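Local coordinates for protein AxyAgu115A (Amphibacillus xylanus NBRC 15112, PDB 6NPS) that acts as a family GH115 alpha-glucuronidase, a hydrolase that probably removes glucuronic acid side groups from glucuronoxylans, at residues H41-E44 / Q50-A53; C383-G388 / P904-D909. The protein carries 3 engineered substitutions. All blocks are in the same frame, centred on the assembly; numbering follows the deposited sequence.

The two contacts share no element of the fold, and their centres lie about 49 Å apart. Interaction 1 is short-range: the chain leaves helix 30-47 and folds back on it. It is only partly buried, far from the centre of the folded chain. It is van der Waals packing, with an apolar pair at its centre, and no hydrogen bond crosses between the segments. Interaction 2 is long-range, joining positions more than 500 residues apart. It is buried, nearer that centre, where a loop of the parallel barrel meets the helix of the C-terminal domain. There a carboxylate and an indole share a hydrogen bond, and an imidazole ring packs obliquely against the same indole.

Interaction 1 of 2, residues H41-E44 / Q50-A53; sequences HDVE and QPEA
V43 and P51 form the apolar centre of this contact. The pyrrolidine CG of P51 comes against the branch point of V43, with V43 CG1 at 3.8 Å from it. V43 CB is equally near the same P51 CG. V43 CG1 stands anti to the backbone N (chi1 172°), which brings this methyl onto the proline ring. The neighbouring ring atom P51 CD turns to E44, lying 4.0 Å from the backbone N of E44.

E44 and Q50 meet at the more exposed margin. Both side chains are extended, and the aliphatic part of Q50 passes the acid group of E44. E44 OE2 is 3.9 Å from Q50 CG, while the amide of Q50 reaches beyond it. The carboxylate and amide planes are nearly parallel, only 16° apart, but no hydrogen bond joins them. The CA atoms of E44 and Q50 are just 4.8 Å apart, because the chain turns back soon after helix 30-47 ends. This return brings the proline to the helix side.

P51 also packs on M40, about one turn before V43 and E44 in helix 30-47, and on L21 of strand 20-23. V43 touches L134, just past helix 120-133. D42 points away from the returning chain and makes a salt bridge to R207 of helix 195-207. A53, opening strand 53-54, rests against M40 and F22.

Interaction 2 of 2, residues C383-G388 / P904-D909; sequences CDDNHG and PHWGID
W906 donates its indole N-H to D385 across this contact. The bond from W906 NE1 to D385 OD2 is 2.8 Å long and nearly straight, at 163°. The oxygen lies close to the indole plane, at the ring edge. It is met on its anti side, with the donor tilted out of the carboxylate plane. N389 ND2 and N870 ND2 also donate to D385 OD2, making three donors on one oxygen.

Hydrogen bonds within the loop hold the acid in place. D385 OD1 accepts from the backbone N of H387 at 2.9 Å, an Asx turn. D385 CG sits in the crowded position between its own backbone N and carbonyl carbon (chi1 64°), which brings the carboxylate to the N-H of H387. D384 forms the preceding Asx turn, with its OD1 3.0 Å from the backbone N of N386. D384 OD1 also accepts from H410 ND1.

The loop follows strand 379-383, the sixth strand of the TIM-barrel domain, at its C-terminal end. Helix 904-912 belongs to the C-terminal domain, so the contact is an interdomain one.

Ring packing supplies the rest. H387 CD2 is 3.8 Å from W906 CZ2. The imidazole and the six-membered ring have centroids 5.5 Å apart and planes at 78°, an oblique pair. W906 CZ2 also lies 3.4 Å from the backbone D385 O. With the indole of W906 cut back to an alanine, D385 OD2 would probably lose one of its donors and a gap is likely to open beside H387. The imidazole has its own hold on the barrel side, a hydrogen bond from H387 NE2 to G416 O, and V910 of helix 904-912 touches both D385 and H387.

Interaction 1 of 2, residues H41-E44 / Q50-A53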
loop_
_atom_site.group_PDB
_atom_site.type_symbol
_atom_site.label_atom_id
_atom_site.label_comp_id
_atom_site.label_asym_id
_atom_site.label_seq_id
_atom_site.Cartn_x
_atom_site.Cartn_y
_atom_site.Cartn_z
ATOM N N HIS A 41 43.132 8.169 -42.641
ATOM C CA HIS A 41 43.356 8.059 -41.209
ATOM C C HIS A 41 43.075 6.634 -40.723
ATOM O O HIS A 41 43.800 6.123 -39.872
ATOM C CB HIS A 41 42.522 9.086 -40.443
ATOM C CG HIS A 41 42.804 9.069 -38.982
ATOM N ND1 HIS A 41 41.972 8.448 -38.075
ATOM C CD2 HIS A 41 43.881 9.496 -38.280
ATOM C CE1 HIS A 41 42.502 8.535 -36.865
ATOM N NE2 HIS A 41 43.659 9.170 -36.962
ATOM N N ASP A 42 42.057 5.964 -41.285
ATOM C CA ASP A 42 41.818 4.555 -40.969
ATOM C C ASP A 42 43.024 3.684 -41.350
ATOM O O ASP A 42 43.407 2.778 -40.597
ATOM C CB ASP A 42 40.546 4.065 -41.671
ATOM C CG ASP A 42 39.263 4.840 -41.246
ATOM O OD1 ASP A 42 39.300 5.661 -40.294
ATOM O OD2 ASP A 42 38.212 4.633 -41.895
ATOM N N VAL A 43 43.650 3.956 -42.499
ATOM C CA VAL A 43 44.855 3.216 -42.869
ATOM C C VAL A 43 45.938 3.400 -41.805
ATOM O O VAL A 43 46.609 2.437 -41.401
ATOM C CB VAL A 43 45.335 3.656 -44.265
ATOM C CG1 VAL A 43 46.722 3.051 -44.606
ATOM C CG2 VAL A 43 44.267 3.283 -45.337
ATOM N N GLU A 44 46.129 4.634 -41.340
ATOM C CA GLU A 44 47.119 4.894 -40.293
ATOM C C GLU A 44 46.799 4.138 -39.002
ATOM O O GLU A 44 47.708 3.693 -38.292
ATOM C CB GLU A 44 47.205 6.393 -40.011
ATOM C CG GLU A 44 48.188 6.773 -38.916
ATOM C CD GLU A 44 48.120 8.260 -38.569
ATOM O OE1 GLU A 44 48.780 8.669 -37.584
ATOM O OE2 GLU A 44 47.415 9.021 -39.283
ATOM N N GLN A 50 51.332 7.007 -41.473
ATOM C CA GLN A 50 50.394 7.868 -42.190
ATOM C C GLN A 50 50.562 7.702 -43.699
ATOM O O GLN A 50 51.658 7.946 -44.216
ATOM C CB GLN A 50 50.615 9.316 -41.790
ATOM C CG GLN A 50 49.556 10.283 -42.279
ATOM C CD GLN A 50 49.935 11.734 -41.987
ATOM O OE1 GLN A 50 50.848 12.011 -41.197
ATOM N NE2 GLN A 50 49.249 12.665 -42.644
ATOM N N PRO A 51 49.530 7.275 -44.431
ATOM C CA PRO A 51 49.623 7.272 -45.898
ATOM C C PRO A 51 49.516 8.676 -46.457
ATOM O O PRO A 51 49.022 9.612 -45.816
ATOM C CB PRO A 51 48.422 6.432 -46.339
ATOM C CG PRO A 51 47.418 6.677 -45.274
ATOM C CD PRO A 51 48.216 6.794 -43.976
ATOM N N GLU A 52 49.986 8.827 -47.692
ATOM C CA GLU A 52 49.968 10.123 -48.357
ATOM C C GLU A 52 49.353 10.100 -49.756
ATOM O O GLU A 52 49.557 9.166 -50.533
ATOM C CB GLU A 52 51.382 10.706 -48.421
ATOM C CG GLU A 52 51.517 12.081 -47.788
ATOM C CD GLU A 52 50.519 13.078 -48.345
ATOM O OE1 GLU A 52 50.939 14.193 -48.721
ATOM O OE2 GLU A 52 49.317 12.748 -48.406
ATOM N N ALA A 53 48.598 11.151 -50.051
ATOM C CA ALA A 53 47.937 11.347 -51.332
ATOM C C ALA A 53 48.795 12.242 -52.211
ATOM O O ALA A 53 49.558 13.075 -51.718
ATOM C CB ALA A 53 46.542 11.978 -51.156
#

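Interaction 2 of 2, residues C383-G388 / P904-D909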
loop_
_atom_site.group_PDB
_atom_site.type_symbol
_atom_site.label_atom_id
_atom_site.label_comp_id
_atom_site.label_asym_id
_atom_site.label_seq_id
_atom_site.Cartn_x
_atom_site.Cartn_y
_atom_site.Cartn_z
ATOM N N CYS A 383 3.950 6.530 -39.360
ATOM C CA CYS A 383 4.686 6.619 -38.108
ATOM C C CYS A 383 4.273 5.447 -37.245
ATOM O O CYS A 383 3.136 4.964 -37.354
ATOM C CB CYS A 383 4.404 7.953 -37.397
ATOM S SG CYS A 383 4.685 9.394 -38.545
ATOM N N ASP A 384 5.202 4.974 -36.408
ATOM C CA ASP A 384 4.824 4.035 -35.355
ATOM C C ASP A 384 4.069 4.780 -34.248
ATOM O O ASP A 384 3.763 5.971 -34.353
ATOM C CB ASP A 384 6.049 3.300 -34.805
ATOM C CG ASP A 384 6.938 4.180 -33.896
ATOM O OD1 ASP A 384 6.744 5.421 -33.793
ATOM O OD2 ASP A 384 7.867 3.595 -33.259
ATOM N N ASP A 385 3.735 4.065 -33.171
ATOM C CA ASP A 385 2.939 4.645 -32.112
ATOM C C ASP A 385 3.805 5.300 -31.032
ATOM O O ASP A 385 3.319 5.513 -29.918
ATOM C CB ASP A 385 2.030 3.580 -31.496
ATOM C CG ASP A 385 2.810 2.442 -30.811
ATOM O OD1 ASP A 385 4.070 2.387 -30.842
ATOM O OD2 ASP A 385 2.142 1.575 -30.212
ATOM N N ASN A 386 5.080 5.583 -31.332
ATOM C CA ASN A 386 6.051 6.252 -30.469
ATOM C C ASN A 386 6.655 5.222 -29.529
ATOM O O ASN A 386 7.573 5.554 -28.781
ATOM C CB ASN A 386 5.471 7.463 -29.695
ATOM C CG ASN A 386 5.093 8.599 -30.639
ATOM O OD1 ASN A 386 5.938 9.047 -31.417
ATOM N ND2 ASN A 386 3.841 9.045 -30.601
ATOM N N HIS A 387 6.215 3.965 -29.597
ATOM C CA HIS A 387 6.738 2.917 -28.740
ATOM C C HIS A 387 7.232 1.725 -29.528
ATOM O O HIS A 387 7.487 0.675 -28.941
ATOM C CB HIS A 387 5.679 2.525 -27.729
ATOM C CG HIS A 387 5.442 3.628 -26.753
ATOM N ND1 HIS A 387 6.044 3.660 -25.512
ATOM C CD2 HIS A 387 4.750 4.785 -26.877
ATOM C CE1 HIS A 387 5.704 4.774 -24.895
ATOM N NE2 HIS A 387 4.925 5.485 -25.706
ATOM N N GLY A 388 7.378 1.867 -30.843
ATOM C CA GLY A 388 7.964 0.807 -31.627
ATOM C C GLY A 388 6.975 -0.165 -32.229
ATOM O O GLY A 388 7.401 -1.202 -32.772
ATOM N N PRO A 904 -6.810 4.414 -23.534
ATOM C CA PRO A 904 -6.456 3.843 -22.224
ATOM C C PRO A 904 -5.877 2.443 -22.299
ATOM O O PRO A 904 -4.871 2.176 -21.639
ATOM C CB PRO A 904 -7.790 3.838 -21.462
ATOM C CG PRO A 904 -8.869 4.049 -22.532
ATOM C CD PRO A 904 -8.214 4.866 -23.586
ATOM N N HIS A 905 -6.494 1.547 -23.078
ATOM C CA HIS A 905 -5.990 0.173 -23.162
ATOM C C HIS A 905 -4.667 0.115 -23.904
ATOM O O HIS A 905 -3.774 -0.676 -23.545
ATOM C CB HIS A 905 -7.007 -0.728 -23.871
ATOM C CG HIS A 905 -8.274 -0.917 -23.103
ATOM N ND1 HIS A 905 -8.342 -1.700 -21.967
ATOM C CD2 HIS A 905 -9.522 -0.426 -23.300
ATOM C CE1 HIS A 905 -9.578 -1.682 -21.500
ATOM N NE2 HIS A 905 -10.314 -0.918 -22.290
ATOM N N TRP A 906 -4.560 0.880 -25.006
ATOM C CA TRP A 906 -3.306 0.966 -25.738
ATOM C C TRP A 906 -2.177 1.344 -24.793
ATOM O O TRP A 906 -1.087 0.767 -24.852
ATOM C CB TRP A 906 -3.428 2.004 -26.892
ATOM C CG TRP A 906 -2.025 2.375 -27.484
ATOM C CD1 TRP A 906 -1.350 1.700 -28.463
ATOM C CD2 TRP A 906 -1.154 3.442 -27.057
ATOM N NE1 TRP A 906 -0.121 2.292 -28.686
ATOM C CE2 TRP A 906 0.018 3.364 -27.836
ATOM C CE3 TRP A 906 -1.259 4.459 -26.098
ATOM C CZ2 TRP A 906 1.098 4.252 -27.672
ATOM C CZ3 TRP A 906 -0.193 5.390 -25.968
ATOM C CH2 TRP A 906 0.959 5.280 -26.762
ATOM N N GLY A 907 -2.439 2.298 -23.889
ATOM C CA GLY A 907 -1.386 2.799 -23.022
ATOM C C GLY A 907 -0.934 1.791 -21.975
ATOM O O GLY A 907 0.266 1.672 -21.707
ATOM N N ILE A 908 -1.881 1.072 -21.351
ATOM C CA ILE A 908 -1.518 -0.033 -20.448
ATOM C C ILE A 908 -0.678 -1.067 -21.190
ATOM O O ILE A 908 0.394 -1.489 -20.732
ATOM C CB ILE A 908 -2.777 -0.703 -19.874
ATOM C CG1 ILE A 908 -3.533 0.233 -18.926
ATOM C CG2 ILE A 908 -2.405 -2.014 -19.113
ATOM C CD1 ILE A 908 -4.982 -0.183 -18.806
ATOM N N ASP A 909 -1.161 -1.497 -22.363
ATOM C CA ASP A 909 -0.509 -2.611 -23.057
ATOM C C ASP A 909 0.870 -2.226 -23.559
ATOM O O ASP A 909 1.767 -3.068 -23.606
ATOM C CB ASP A 909 -1.383 -3.074 -24.239
ATOM C CG ASP A 909 -2.753 -3.614 -23.796
ATOM O OD1 ASP A 909 -2.967 -3.822 -22.584
ATOM O OD2 ASP A 909 -3.628 -3.830 -24.669
#